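Local coordinates for protein L-Ala-D/L-Glu epimerase, a muconate lactonizing enzyme (Klebsiella pneumoniae subsp. pneumoniae MGH 78578, PDB 3FCP) that belongs to the enolase superfamily and joins an N-terminal domain to a TIM-barrel-like domain that holds a magnesium ion, at residues Ala5-Glu11 / Val38-Asp44; Asp16-Ile20 / Leu332-Asp336; Gln134-Val139 / Gly348-Gln354; Asp147-Ile152 / His182-Ile186; Leu236-Gln241 / Leu262-Thr268. One frame throughout, in Å; residues are numbered along the deposited sequence.

Interaction 1: Ala5-Glu11 / Val38-Asp44; sequences ATVEQIE and VRLTRSD
A classic beta bulge, in which Glu8 and Gln9 both face Thr41, breaks the antiparallel pairing of strands 7-17 and 33-42 in the three-stranded sheet of the N-terminal domain. Thr41 O is gripped twice: Glu8 N approaches it in the carbonyl plane at 2.8 Å, and Gln9 N comes in somewhat tilted, 3.0 Å from Thr41 O. Past the bulge the ladder is regular, with Thr41 N bonded to Gln9 O and with Glu11 and Arg39 exchanging bonds in both directions. Between these pairs Ile10 and Leu40 lie side by side, Ile10 CG1 3.9 Å from Leu40 CG, while Ile10 CG2 meets Val38 CG2 at 4.0 Å. This apolar face is covered by helices 65-80 and 103-121. The other face bears a salt bridge. Arg39 bends at its third torsion (59°), which presents NE and NH2 side-on to the carboxylate: NE lies 2.7 Å from Glu11 OE1, above the carboxylate plane, and NH2 is 2.9 Å from Glu11 OE2 on its syn side. The carboxylate and guanidinium planes are 29° apart. Ahead of the bulge, Ala5 CB rests against Arg42, whose guanidinium is shared by Asp44 and Gln117. There Ser43 N bonds to Thr6 O, and Thr6 N points almost straight (172°) at Ser43 OG, 3.0 Å away.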
# COMPACT_ATOMS: atom_id res chain seq x y z
N ALA A 5 -15.01 -31.72 38.97
CA ALA A 5 -16.37 -32.24 38.90
C ALA A 5 -16.80 -32.22 37.45
O ALA A 5 -16.13 -31.62 36.60
CB ALA A 5 -17.32 -31.35 39.74
N THR A 6 -17.90 -32.89 37.14
CA THR A 6 -18.39 -32.89 35.77
C THR A 6 -19.71 -32.14 35.77
O THR A 6 -20.35 -31.99 36.81
CB THR A 6 -18.61 -34.32 35.25
OG1 THR A 6 -19.58 -34.98 36.07
CG2 THR A 6 -17.31 -35.11 35.28
N VAL A 7 -20.11 -31.63 34.61
CA VAL A 7 -21.39 -30.93 34.55
C VAL A 7 -22.48 -31.99 34.51
O VAL A 7 -22.50 -32.86 33.63
CB VAL A 7 -21.46 -29.94 33.33
CG1 VAL A 7 -20.31 -30.17 32.39
CG2 VAL A 7 -22.80 -30.06 32.62
N GLU A 8 -23.38 -31.95 35.49
CA GLU A 8 -24.46 -32.92 35.55
C GLU A 8 -25.73 -32.42 34.93
O GLU A 8 -26.47 -33.18 34.31
CB GLU A 8 -24.72 -33.35 37.00
CG GLU A 8 -23.74 -34.40 37.48
CD GLU A 8 -24.29 -35.24 38.62
OE1 GLU A 8 -23.77 -36.36 38.82
OE2 GLU A 8 -25.23 -34.79 39.32
N GLN A 9 -26.00 -31.13 35.09
CA GLN A 9 -27.21 -30.58 34.52
C GLN A 9 -27.07 -29.11 34.16
O GLN A 9 -26.27 -28.38 34.75
CB GLN A 9 -28.39 -30.76 35.48
CG GLN A 9 -29.72 -30.41 34.85
CD GLN A 9 -30.04 -31.29 33.65
OE1 GLN A 9 -30.51 -32.43 33.80
NE2 GLN A 9 -29.76 -30.79 32.45
N ILE A 10 -27.85 -28.70 33.17
CA ILE A 10 -27.88 -27.32 32.70
C ILE A 10 -29.35 -26.96 32.49
O ILE A 10 -30.07 -27.63 31.75
CB ILE A 10 -27.10 -27.15 31.36
CG1 ILE A 10 -25.60 -27.37 31.59
CG2 ILE A 10 -27.33 -25.75 30.80
CD1 ILE A 10 -24.75 -27.29 30.33
N GLU A 11 -29.78 -25.91 33.18
CA GLU A 11 -31.16 -25.43 33.08
C GLU A 11 -31.08 -24.00 32.54
O GLU A 11 -30.06 -23.34 32.70
CB GLU A 11 -31.81 -25.38 34.46
CG GLU A 11 -31.90 -26.69 35.22
CD GLU A 11 -32.17 -26.47 36.70
OE1 GLU A 11 -31.20 -26.22 37.45
OE2 GLU A 11 -33.35 -26.51 37.11
N VAL A 38 -29.21 -18.97 33.09
CA VAL A 38 -28.79 -20.36 33.11
C VAL A 38 -28.28 -20.76 34.48
O VAL A 38 -27.69 -19.96 35.20
CB VAL A 38 -27.68 -20.62 32.06
CG1 VAL A 38 -26.55 -19.62 32.24
CG2 VAL A 38 -27.13 -22.03 32.20
N ARG A 39 -28.54 -22.01 34.85
CA ARG A 39 -28.05 -22.56 36.10
C ARG A 39 -27.40 -23.89 35.71
O ARG A 39 -28.05 -24.77 35.15
CB ARG A 39 -29.16 -22.81 37.12
CG ARG A 39 -28.63 -23.40 38.43
CD ARG A 39 -29.67 -23.37 39.53
NE ARG A 39 -30.87 -24.11 39.15
CZ ARG A 39 -32.03 -24.02 39.81
NH1 ARG A 39 -32.13 -23.23 40.86
NH2 ARG A 39 -33.08 -24.72 39.39
N LEU A 40 -26.11 -24.01 36.00
CA LEU A 40 -25.37 -25.21 35.68
C LEU A 40 -25.05 -25.94 36.97
O LEU A 40 -24.49 -25.35 37.90
CB LEU A 40 -24.09 -24.84 34.92
CG LEU A 40 -23.22 -25.98 34.37
CD1 LEU A 40 -22.39 -25.46 33.20
CD2 LEU A 40 -22.33 -26.53 35.47
N THR A 41 -25.42 -27.21 37.04
CA THR A 41 -25.17 -28.01 38.22
C THR A 41 -24.05 -29.01 37.98
O THR A 41 -24.06 -29.73 36.98
CB THR A 41 -26.44 -28.77 38.66
OG1 THR A 41 -27.48 -27.83 38.95
CG2 THR A 41 -26.16 -29.61 39.90
N ARG A 42 -23.08 -29.03 38.89
CA ARG A 42 -21.95 -29.94 38.80
C ARG A 42 -22.20 -31.21 39.62
O ARG A 42 -23.11 -31.24 40.45
CB ARG A 42 -20.68 -29.25 39.31
CG ARG A 42 -20.18 -28.14 38.39
CD ARG A 42 -19.35 -27.11 39.14
NE ARG A 42 -18.32 -27.71 40.00
CZ ARG A 42 -17.03 -27.41 39.93
NH1 ARG A 42 -16.59 -26.52 39.04
NH2 ARG A 42 -16.17 -27.95 40.78
N SER A 43 -21.40 -32.24 39.39
CA SER A 43 -21.53 -33.50 40.11
C SER A 43 -21.17 -33.36 41.59
O SER A 43 -21.48 -34.24 42.39
CB SER A 43 -20.67 -34.58 39.46
OG SER A 43 -19.32 -34.19 39.40
N ASP A 44 -20.48 -32.28 41.96
CA ASP A 44 -20.13 -32.08 43.36
C ASP A 44 -21.23 -31.29 44.09
O ASP A 44 -21.10 -30.97 45.28
CB ASP A 44 -18.78 -31.37 43.49
CG ASP A 44 -18.73 -30.04 42.76
OD1 ASP A 44 -19.74 -29.64 42.14
OD2 ASP A 44 -17.66 -29.39 42.79

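Interaction 2: Asp16-Ile20 / Leu332-Asp336; sequences DVPTI and LLLKD
Val17, at the end of strand 7-17, opens the contact by setting CG2 against Leu334 CD2 at 3.7 Å, the two side chains crossing obliquely. The first torsion of Val17 (-65°) places this branch between the backbone N and the carbonyl carbon, while CB lies over Asp336 O. Pro18 follows with both its ring and its carbonyl: Pro18 O accepts from Lys335 N at 2.9 Å in a nearly straight bond (168°), and the Pro18 ring and Lys335 side chain cross at about a right angle, Pro18 CG near Lys335 CB. At Thr19 the backbones form a single bridge; Thr19 CA lies 4.1 Å from Leu334 CA and 3.3 Å from Leu333 O, a CA-H...O contact. Thr19 O touches the aliphatic part of Lys335, with Lys335 CG 3.3 Å away before that chain bends off. Ile20 completes the pair of main-chain bonds, its N 2.8 Å from Leu333 O. CG1 and CG2 of Ile20 both touch the same oxygen, and CD1 extends to Leu333 CD2. Helix 364-370 closes in at the other end, where Tyr370 touches Pro18 and bonds to Asp336 OD1. The segment thus joins the N-terminal domain to the loop after helix 307-317 of the barrel domain. The unmodelled residues 21-31 follow at once, consistent with the mobile loop that caps the barrel mouth in this superfamily. Two main-chain bonds and apolar packing, with no salt bridge, join the segments; burying Asp336 N and O without a partner in the model probably carries a cost.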
# COMPACT_ATOMS: atom_id res chain seq x y z
N ASP A 16 -38.73 -12.43 31.80
CA ASP A 16 -39.16 -11.10 31.39
C ASP A 16 -39.34 -10.27 32.64
O ASP A 16 -40.27 -10.48 33.42
CB ASP A 16 -40.48 -11.17 30.61
CG ASP A 16 -40.34 -11.95 29.31
OD1 ASP A 16 -39.35 -11.72 28.59
OD2 ASP A 16 -41.22 -12.78 29.01
N VAL A 17 -38.41 -9.34 32.84
CA VAL A 17 -38.43 -8.46 34.00
C VAL A 17 -38.85 -7.07 33.59
O VAL A 17 -38.47 -6.58 32.52
CB VAL A 17 -37.03 -8.40 34.67
CG1 VAL A 17 -36.67 -9.76 35.24
CG2 VAL A 17 -35.99 -7.96 33.66
N PRO A 18 -39.65 -6.40 34.44
CA PRO A 18 -40.13 -5.04 34.16
C PRO A 18 -39.04 -3.98 34.26
O PRO A 18 -38.15 -4.04 35.11
CB PRO A 18 -41.21 -4.86 35.22
CG PRO A 18 -40.65 -5.60 36.38
CD PRO A 18 -40.15 -6.88 35.74
N THR A 19 -39.12 -3.00 33.37
CA THR A 19 -38.18 -1.89 33.33
C THR A 19 -38.81 -0.67 33.98
O THR A 19 -40.03 -0.61 34.16
CB THR A 19 -37.82 -1.53 31.89
OG1 THR A 19 -39.01 -1.08 31.21
CG2 THR A 19 -37.26 -2.74 31.15
N ILE A 20 -37.98 0.32 34.33
CA ILE A 20 -38.47 1.54 34.95
C ILE A 20 -39.21 2.40 33.92
O ILE A 20 -38.90 2.37 32.73
CB ILE A 20 -37.31 2.37 35.54
CG1 ILE A 20 -36.31 2.73 34.43
CG2 ILE A 20 -36.62 1.59 36.65
CD1 ILE A 20 -35.16 3.62 34.88
N LEU A 332 -29.86 -0.87 36.80
CA LEU A 332 -30.55 0.35 37.20
C LEU A 332 -31.77 0.70 36.34
O LEU A 332 -32.55 1.58 36.70
CB LEU A 332 -29.57 1.53 37.22
CG LEU A 332 -28.41 1.37 38.21
CD1 LEU A 332 -27.50 2.58 38.14
CD2 LEU A 332 -28.97 1.19 39.61
N LEU A 333 -31.93 -0.00 35.22
CA LEU A 333 -33.07 0.25 34.34
C LEU A 333 -34.25 -0.67 34.67
O LEU A 333 -35.33 -0.51 34.12
CB LEU A 333 -32.68 0.01 32.88
CG LEU A 333 -31.58 0.85 32.24
CD1 LEU A 333 -31.34 0.37 30.82
CD2 LEU A 333 -31.96 2.33 32.26
N LEU A 334 -34.03 -1.62 35.57
CA LEU A 334 -35.07 -2.57 35.93
C LEU A 334 -35.76 -2.26 37.25
O LEU A 334 -35.13 -1.74 38.18
CB LEU A 334 -34.47 -3.98 36.01
CG LEU A 334 -33.57 -4.44 34.85
CD1 LEU A 334 -32.88 -5.72 35.26
CD2 LEU A 334 -34.38 -4.63 33.58
N LYS A 335 -37.05 -2.58 37.33
CA LYS A 335 -37.80 -2.36 38.56
C LYS A 335 -37.60 -3.56 39.49
O LYS A 335 -37.85 -3.47 40.69
CB LYS A 335 -39.28 -2.17 38.25
CG LYS A 335 -39.57 -0.96 37.38
CD LYS A 335 -40.86 -0.26 37.78
CE LYS A 335 -42.07 -1.16 37.60
NZ LYS A 335 -43.33 -0.50 38.05
N ASP A 336 -37.14 -4.67 38.92
CA ASP A 336 -36.89 -5.89 39.69
C ASP A 336 -35.93 -6.78 38.90
O ASP A 336 -35.80 -6.63 37.68
CB ASP A 336 -38.21 -6.64 39.95
CG ASP A 336 -38.18 -7.45 41.24
OD1 ASP A 336 -39.17 -8.16 41.53
OD2 ASP A 336 -37.17 -7.38 41.98

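Interaction 3: Gln134-Val139 / Gly348-Gln354; sequences QTALPV and GQVALPQ
Gln349 lies along the backbone of Leu137, Pro138 and Ala136. Its CB sits 3.5 Å from Leu137 O, CG passes Pro138 CA at 4.1 Å, and the extended chain carries NE2 to Ala136, 3.6 Å from its O and 4.0 Å from its CB. The first torsion (-69°), with CG anti to the carbonyl carbon, directs the chain along Leu137 toward Ala136. Gln349 belongs to a short antiparallel ladder between strand 136-143, the first strand of the TIM-barrel-like domain, and strand 349-351, which comes after helix 307-317 in the chain. Leu137 and Val350 form its hydrogen-bonded pair: Leu137 N is 3.0 Å from Val350 O and Val350 N is 2.9 Å from Leu137 O, each donor in the plane of the carbonyl it meets. Leu352 N bonds to Thr135 O at one end. At the other, Val139 N reaches Gly348 O from well above the carbonyl plane (47°). On the face away from Gln349, Val139 CG2 packs on Val350 CG1 at 3.6 Å, and Leu314 covers Leu137 and Leu352. Four main-chain bonds therefore fix the register, with apolar side chains toward helix 307-317 and Ala136, Pro138, Gln349 and Ala351 on the other face.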
# COMPACT_ATOMS: atom_id res chain seq x y z
N GLN A 134 -8.83 -3.20 40.13
CA GLN A 134 -9.73 -2.23 40.76
C GLN A 134 -10.97 -2.99 41.24
O GLN A 134 -11.49 -3.84 40.51
CB GLN A 134 -10.11 -1.20 39.70
CG GLN A 134 -10.64 0.11 40.19
CD GLN A 134 -11.01 1.01 39.03
OE1 GLN A 134 -11.33 2.19 39.21
NE2 GLN A 134 -10.98 0.46 37.81
N THR A 135 -11.45 -2.67 42.44
CA THR A 135 -12.62 -3.35 42.97
C THR A 135 -13.85 -2.43 42.98
O THR A 135 -14.92 -2.80 43.49
CB THR A 135 -12.32 -3.90 44.39
OG1 THR A 135 -13.28 -4.92 44.70
CG2 THR A 135 -12.39 -2.80 45.42
N ALA A 136 -13.69 -1.24 42.42
CA ALA A 136 -14.76 -0.25 42.30
C ALA A 136 -14.61 0.31 40.88
O ALA A 136 -13.59 0.92 40.55
CB ALA A 136 -14.57 0.87 43.33
N LEU A 137 -15.61 0.09 40.04
CA LEU A 137 -15.52 0.55 38.66
C LEU A 137 -16.46 1.67 38.29
O LEU A 137 -17.59 1.74 38.77
CB LEU A 137 -15.75 -0.63 37.70
CG LEU A 137 -14.65 -1.69 37.65
CD1 LEU A 137 -14.62 -2.49 38.94
CD2 LEU A 137 -14.90 -2.61 36.47
N PRO A 138 -16.00 2.58 37.41
CA PRO A 138 -16.83 3.71 36.98
C PRO A 138 -17.94 3.24 36.05
O PRO A 138 -17.76 2.33 35.25
CB PRO A 138 -15.84 4.63 36.30
CG PRO A 138 -14.85 3.66 35.71
CD PRO A 138 -14.65 2.68 36.83
N VAL A 139 -19.10 3.87 36.18
CA VAL A 139 -20.26 3.55 35.36
C VAL A 139 -20.90 4.87 34.93
O VAL A 139 -21.32 5.67 35.77
CB VAL A 139 -21.30 2.74 36.17
CG1 VAL A 139 -22.52 2.45 35.31
CG2 VAL A 139 -20.69 1.45 36.68
N GLY A 348 -21.22 7.60 40.79
CA GLY A 348 -20.72 7.20 39.48
C GLY A 348 -19.90 5.92 39.46
O GLY A 348 -19.06 5.74 38.58
N GLN A 349 -20.14 5.03 40.41
CA GLN A 349 -19.39 3.78 40.46
C GLN A 349 -20.23 2.61 40.93
O GLN A 349 -21.34 2.78 41.45
CB GLN A 349 -18.19 3.91 41.39
CG GLN A 349 -17.08 4.81 40.88
CD GLN A 349 -15.86 4.77 41.78
OE1 GLN A 349 -15.91 5.20 42.93
NE2 GLN A 349 -14.76 4.23 41.26
N VAL A 350 -19.69 1.41 40.73
CA VAL A 350 -20.34 0.18 41.16
C VAL A 350 -19.31 -0.64 41.93
O VAL A 350 -18.13 -0.69 41.55
CB VAL A 350 -20.91 -0.62 39.96
CG1 VAL A 350 -19.78 -1.07 39.03
CG2 VAL A 350 -21.68 -1.82 40.46
N ALA A 351 -19.73 -1.26 43.02
CA ALA A 351 -18.81 -2.05 43.82
C ALA A 351 -18.78 -3.48 43.30
O ALA A 351 -19.83 -4.10 43.09
CB ALA A 351 -19.22 -2.03 45.29
N LEU A 352 -17.58 -4.01 43.11
CA LEU A 352 -17.41 -5.38 42.62
C LEU A 352 -17.36 -6.36 43.79
O LEU A 352 -16.49 -6.26 44.65
CB LEU A 352 -16.12 -5.50 41.81
CG LEU A 352 -15.85 -6.92 41.29
CD1 LEU A 352 -16.84 -7.24 40.17
CD2 LEU A 352 -14.43 -7.02 40.79
N PRO A 353 -18.28 -7.33 43.83
CA PRO A 353 -18.26 -8.30 44.93
C PRO A 353 -16.94 -9.07 44.90
O PRO A 353 -16.37 -9.29 43.83
CB PRO A 353 -19.45 -9.21 44.62
CG PRO A 353 -20.37 -8.33 43.81
CD PRO A 353 -19.41 -7.59 42.91
N GLN A 354 -16.45 -9.49 46.06
CA GLN A 354 -15.22 -10.26 46.10
C GLN A 354 -15.41 -11.56 46.88
O GLN A 354 -14.45 -12.12 47.40
CB GLN A 354 -14.08 -9.44 46.71
CG GLN A 354 -13.54 -8.33 45.80
CD GLN A 354 -12.89 -8.85 44.52
OE1 GLN A 354 -13.57 -9.17 43.54
NE2 GLN A 354 -11.57 -8.94 44.53

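Interaction 4: Asp147-Ile152 / His182-Ile186; sequences DTAKDI and HTRAI
Thr148 OG1 and His182 ND1 are 2.7 Å apart, a hydrogen bond between two outer helices of the TIM-barrel-like domain, 148-158 and 176-189. These helices follow successive barrel strands and run in roughly the same direction, their short segments inclined by 31° with axes 9.9 Å apart at closest approach. The histidine reaches across because CG is anti to the backbone N (chi1 167°), which swings the ring out toward the first turn of the neighbouring helix; there the two side chains slide past each other in opposite directions. A second oxygen comes to the ring edge. Asp151 OD2 lies near the ring plane, 3.1 Å from His182 CE1, but its angle to NE2 is too poor for a hydrogen bond, and the carboxylate is turned 69° from the ring. This negative charge beside the imidazole would probably favour a protonated ring. Asp151 itself is positioned from its own side of the contact, OD1 bonding to the hydroxyl of Ser145, which also bonds to Asp147 N just before the helix. The rest of the contact is apolar, beginning with the other branch of Thr148, whose CG2 touches Ala185 CB at 3.7 Å. One turn further along, Ile152 sends CD1 over the backbone of Ala185, 3.9 Å from Ala185 O, and packs slantwise on Ile186. Leu190 lies against Ile152, and Leu169 of strand 166-170 backs Ile186. Ile152 CG1 stands 4.0 Å from Ile186 CG1, and Ile186 CD1 reaches Asp151 CB at 4.1 Å.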
# COMPACT_ATOMS: atom_id res chain seq x y z
N ASP A 147 -35.71 13.47 24.35
CA ASP A 147 -36.01 14.87 24.62
C ASP A 147 -34.79 15.58 25.21
O ASP A 147 -34.32 15.24 26.29
CB ASP A 147 -37.18 15.00 25.60
CG ASP A 147 -37.54 16.45 25.89
OD1 ASP A 147 -38.08 17.12 24.99
OD2 ASP A 147 -37.28 16.92 27.02
N THR A 148 -34.28 16.59 24.49
CA THR A 148 -33.11 17.33 24.94
C THR A 148 -33.28 17.85 26.36
O THR A 148 -32.41 17.64 27.21
CB THR A 148 -32.84 18.53 24.01
OG1 THR A 148 -32.71 18.07 22.66
CG2 THR A 148 -31.56 19.24 24.43
N ALA A 149 -34.39 18.52 26.62
CA ALA A 149 -34.68 19.08 27.94
C ALA A 149 -34.66 18.00 29.01
O ALA A 149 -34.02 18.15 30.05
CB ALA A 149 -36.04 19.79 27.93
N LYS A 150 -35.36 16.89 28.77
CA LYS A 150 -35.39 15.80 29.73
C LYS A 150 -33.99 15.25 30.00
O LYS A 150 -33.61 15.04 31.16
CB LYS A 150 -36.31 14.69 29.24
CG LYS A 150 -37.78 15.08 29.21
CD LYS A 150 -38.67 13.92 28.79
CE LYS A 150 -40.13 14.36 28.71
NZ LYS A 150 -41.03 13.25 28.29
N ASP A 151 -33.21 15.04 28.94
CA ASP A 151 -31.86 14.51 29.08
C ASP A 151 -30.97 15.43 29.92
O ASP A 151 -30.27 14.96 30.82
CB ASP A 151 -31.20 14.31 27.71
CG ASP A 151 -31.86 13.21 26.91
OD1 ASP A 151 -32.44 12.29 27.52
OD2 ASP A 151 -31.77 13.24 25.66
N ILE A 152 -31.01 16.72 29.63
CA ILE A 152 -30.21 17.69 30.37
C ILE A 152 -30.57 17.70 31.85
O ILE A 152 -29.69 17.76 32.71
CB ILE A 152 -30.39 19.12 29.80
CG1 ILE A 152 -29.67 19.22 28.45
CG2 ILE A 152 -29.86 20.16 30.78
CD1 ILE A 152 -29.88 20.54 27.73
N HIS A 182 -29.20 18.66 19.14
CA HIS A 182 -29.53 17.97 20.38
C HIS A 182 -28.25 17.78 21.19
O HIS A 182 -28.18 18.15 22.37
CB HIS A 182 -30.16 16.61 20.07
CG HIS A 182 -30.25 15.69 21.24
ND1 HIS A 182 -31.11 15.90 22.30
CD2 HIS A 182 -29.59 14.53 21.52
CE1 HIS A 182 -30.99 14.91 23.17
NE2 HIS A 182 -30.07 14.07 22.72
N THR A 183 -27.23 17.20 20.56
CA THR A 183 -25.97 16.95 21.25
C THR A 183 -25.27 18.25 21.66
O THR A 183 -24.74 18.34 22.76
CB THR A 183 -25.02 16.06 20.39
OG1 THR A 183 -23.73 15.99 21.01
CG2 THR A 183 -24.87 16.63 19.00
N ARG A 184 -25.28 19.25 20.78
CA ARG A 184 -24.64 20.52 21.11
C ARG A 184 -25.25 21.13 22.37
O ARG A 184 -24.54 21.63 23.23
CB ARG A 184 -24.77 21.51 19.94
CG ARG A 184 -24.01 22.81 20.16
CD ARG A 184 -24.22 23.78 19.00
NE ARG A 184 -23.75 23.23 17.73
CZ ARG A 184 -22.47 22.99 17.44
NH1 ARG A 184 -22.15 22.48 16.25
NH2 ARG A 184 -21.52 23.26 18.32
N ALA A 185 -26.58 21.06 22.47
CA ALA A 185 -27.29 21.60 23.63
C ALA A 185 -26.84 20.91 24.92
O ALA A 185 -26.59 21.57 25.93
CB ALA A 185 -28.80 21.42 23.45
N ILE A 186 -26.72 19.59 24.87
CA ILE A 186 -26.30 18.83 26.03
C ILE A 186 -24.85 19.14 26.39
O ILE A 186 -24.51 19.26 27.57
CB ILE A 186 -26.46 17.31 25.79
CG1 ILE A 186 -27.94 16.99 25.58
CG2 ILE A 186 -25.91 16.53 26.98
CD1 ILE A 186 -28.22 15.55 25.18

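Interaction 5: Leu236-Gln241 / Leu262-Thr268; sequences LVRLSQ and LAQQGFT
Val237 is the bump of this contact, and the hollow it fills is walled by Leu262, Gln265, Gly266 and Phe267. Its CG2 packs 3.6 Å from Leu262 CD2 and 3.7 Å from Gln265 NE2, with Phe267 CB also near. With the first torsion at 172°, Val237 CG1 lies against the backbone of the turn, 3.7 Å from Gln265 O and close to Gly266 C. The hollow is shaped by a Schellman motif ending helix 256-264: Gly266 has positive phi, Gly266 N bonds to Ala263 O, and Phe267 N bonds back to Leu262 O. The motif turns the chain across the neighbouring barrel helix 233-242 and on into strand 270-273. Beside Val237, Leu236 forms a second bump, its CG 3.9 Å from Phe267 CE1. The Leu236 and Leu262 side chains cross at about a right angle, CD2 of the first touching CD1 of the second, and that Leu262 methyl lies over one ring face of Phe267, offset toward the rim. Ile247 touches both Leu236 and Phe267. Further along, Ser240 fits against Thr268: Thr268 N bonds to Ser240 OG at 3.2 Å and 166°, and the hydroxyl in turn donates a hydrogen bond to Val237 O, 2.7 Å from Ser240 OG. Thr268 also packs on Arg238 of a neighbouring subunit.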
# COMPACT_ATOMS: atom_id res chain seq x y z
N LEU A 236 -15.23 3.16 8.91
CA LEU A 236 -14.87 3.31 10.32
C LEU A 236 -13.38 3.62 10.45
O LEU A 236 -12.98 4.51 11.19
CB LEU A 236 -15.20 2.03 11.10
CG LEU A 236 -15.00 2.14 12.62
CD1 LEU A 236 -16.04 3.12 13.19
CD2 LEU A 236 -15.16 0.78 13.29
N VAL A 237 -12.55 2.88 9.72
CA VAL A 237 -11.11 3.09 9.75
C VAL A 237 -10.74 4.48 9.25
O VAL A 237 -9.92 5.17 9.87
CB VAL A 237 -10.37 2.04 8.88
CG1 VAL A 237 -8.90 2.40 8.76
CG2 VAL A 237 -10.54 0.65 9.51
N ARG A 238 -11.33 4.89 8.13
CA ARG A 238 -11.05 6.20 7.56
C ARG A 238 -11.41 7.30 8.55
O ARG A 238 -10.64 8.24 8.78
CB ARG A 238 -11.84 6.38 6.25
CG ARG A 238 -11.60 7.72 5.56
CD ARG A 238 -12.34 7.81 4.21
NE ARG A 238 -13.78 7.61 4.34
CZ ARG A 238 -14.43 6.56 3.86
NH1 ARG A 238 -13.77 5.61 3.21
NH2 ARG A 238 -15.74 6.45 4.04
N LEU A 239 -12.59 7.17 9.16
CA LEU A 239 -13.03 8.15 10.14
C LEU A 239 -12.06 8.20 11.33
O LEU A 239 -11.70 9.28 11.79
CB LEU A 239 -14.45 7.82 10.62
CG LEU A 239 -15.53 7.99 9.55
CD1 LEU A 239 -16.81 7.31 9.99
CD2 LEU A 239 -15.76 9.48 9.29
N SER A 240 -11.62 7.04 11.81
CA SER A 240 -10.70 7.02 12.95
C SER A 240 -9.37 7.69 12.63
O SER A 240 -8.67 8.16 13.52
CB SER A 240 -10.44 5.57 13.42
OG SER A 240 -9.54 4.89 12.56
N GLN A 241 -9.02 7.74 11.35
CA GLN A 241 -7.77 8.36 10.94
C GLN A 241 -7.90 9.85 10.61
O GLN A 241 -6.91 10.57 10.60
CB GLN A 241 -7.20 7.62 9.72
CG GLN A 241 -6.68 6.21 10.05
CD GLN A 241 -6.45 5.36 8.81
OE1 GLN A 241 -5.94 4.24 8.89
NE2 GLN A 241 -6.83 5.88 7.65
N LEU A 262 -9.46 -5.48 12.45
CA LEU A 262 -9.70 -4.03 12.43
C LEU A 262 -8.42 -3.24 12.71
O LEU A 262 -8.11 -2.27 12.02
CB LEU A 262 -10.75 -3.66 13.47
CG LEU A 262 -11.96 -2.81 13.07
CD1 LEU A 262 -12.49 -2.11 14.32
CD2 LEU A 262 -11.60 -1.78 12.01
N ALA A 263 -7.68 -3.65 13.74
CA ALA A 263 -6.44 -2.98 14.10
C ALA A 263 -5.42 -3.03 12.95
O ALA A 263 -4.79 -2.02 12.61
CB ALA A 263 -5.85 -3.64 15.36
N GLN A 264 -5.27 -4.20 12.35
CA GLN A 264 -4.33 -4.41 11.25
C GLN A 264 -4.71 -3.49 10.08
O GLN A 264 -3.85 -2.99 9.35
CB GLN A 264 -4.38 -5.89 10.83
CG GLN A 264 -3.47 -6.29 9.68
CD GLN A 264 -3.98 -5.81 8.33
OE1 GLN A 264 -5.11 -6.11 7.95
NE2 GLN A 264 -3.15 -5.07 7.61
N GLN A 265 -6.01 -3.27 9.93
CA GLN A 265 -6.54 -2.43 8.86
C GLN A 265 -6.19 -0.95 9.07
O GLN A 265 -6.30 -0.15 8.15
CB GLN A 265 -8.05 -2.60 8.79
CG GLN A 265 -8.66 -2.34 7.44
CD GLN A 265 -10.13 -2.70 7.42
OE1 GLN A 265 -10.53 -3.75 7.92
NE2 GLN A 265 -10.95 -1.82 6.83
N GLY A 266 -5.77 -0.61 10.29
CA GLY A 266 -5.40 0.77 10.58
C GLY A 266 -6.31 1.53 11.53
O GLY A 266 -6.12 2.73 11.75
N PHE A 267 -7.31 0.86 12.09
CA PHE A 267 -8.23 1.52 13.01
C PHE A 267 -7.51 1.99 14.27
O PHE A 267 -6.71 1.27 14.85
CB PHE A 267 -9.36 0.58 13.44
CG PHE A 267 -10.26 1.16 14.49
CD1 PHE A 267 -11.28 2.05 14.14
CD2 PHE A 267 -10.08 0.85 15.84
CE1 PHE A 267 -12.10 2.62 15.12
CE2 PHE A 267 -10.89 1.42 16.82
CZ PHE A 267 -11.91 2.30 16.46
N THR A 268 -7.79 3.22 14.69
CA THR A 268 -7.20 3.75 15.90
C THR A 268 -8.32 4.35 16.74
O THR A 268 -9.18 5.07 16.22
CB THR A 268 -6.11 4.81 15.61
OG1 THR A 268 -5.54 5.26 16.85
CG2 THR A 268 -6.68 5.99 14.84

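In the fold
From the N terminus, interaction 1 closes a short loop, pairing the first two strands within the N-terminal domain. The first of these strands runs on to interaction 2, whose partner lies more than 300 residues later, so interactions 1 and 2 cross while sharing strand 7-17. Interaction 2 ties the two domains together. Interaction 3 joins the first barrel strand to 349-351 and crosses interaction 2, nearest atoms about 6 Å apart. Interactions 4 and 5 fall within the spans of both; they follow one another along the chain, each linking neighbouring outer helices of the barrel, with centres about 30 Å apart. Both lie across the chain's centre from interaction 1.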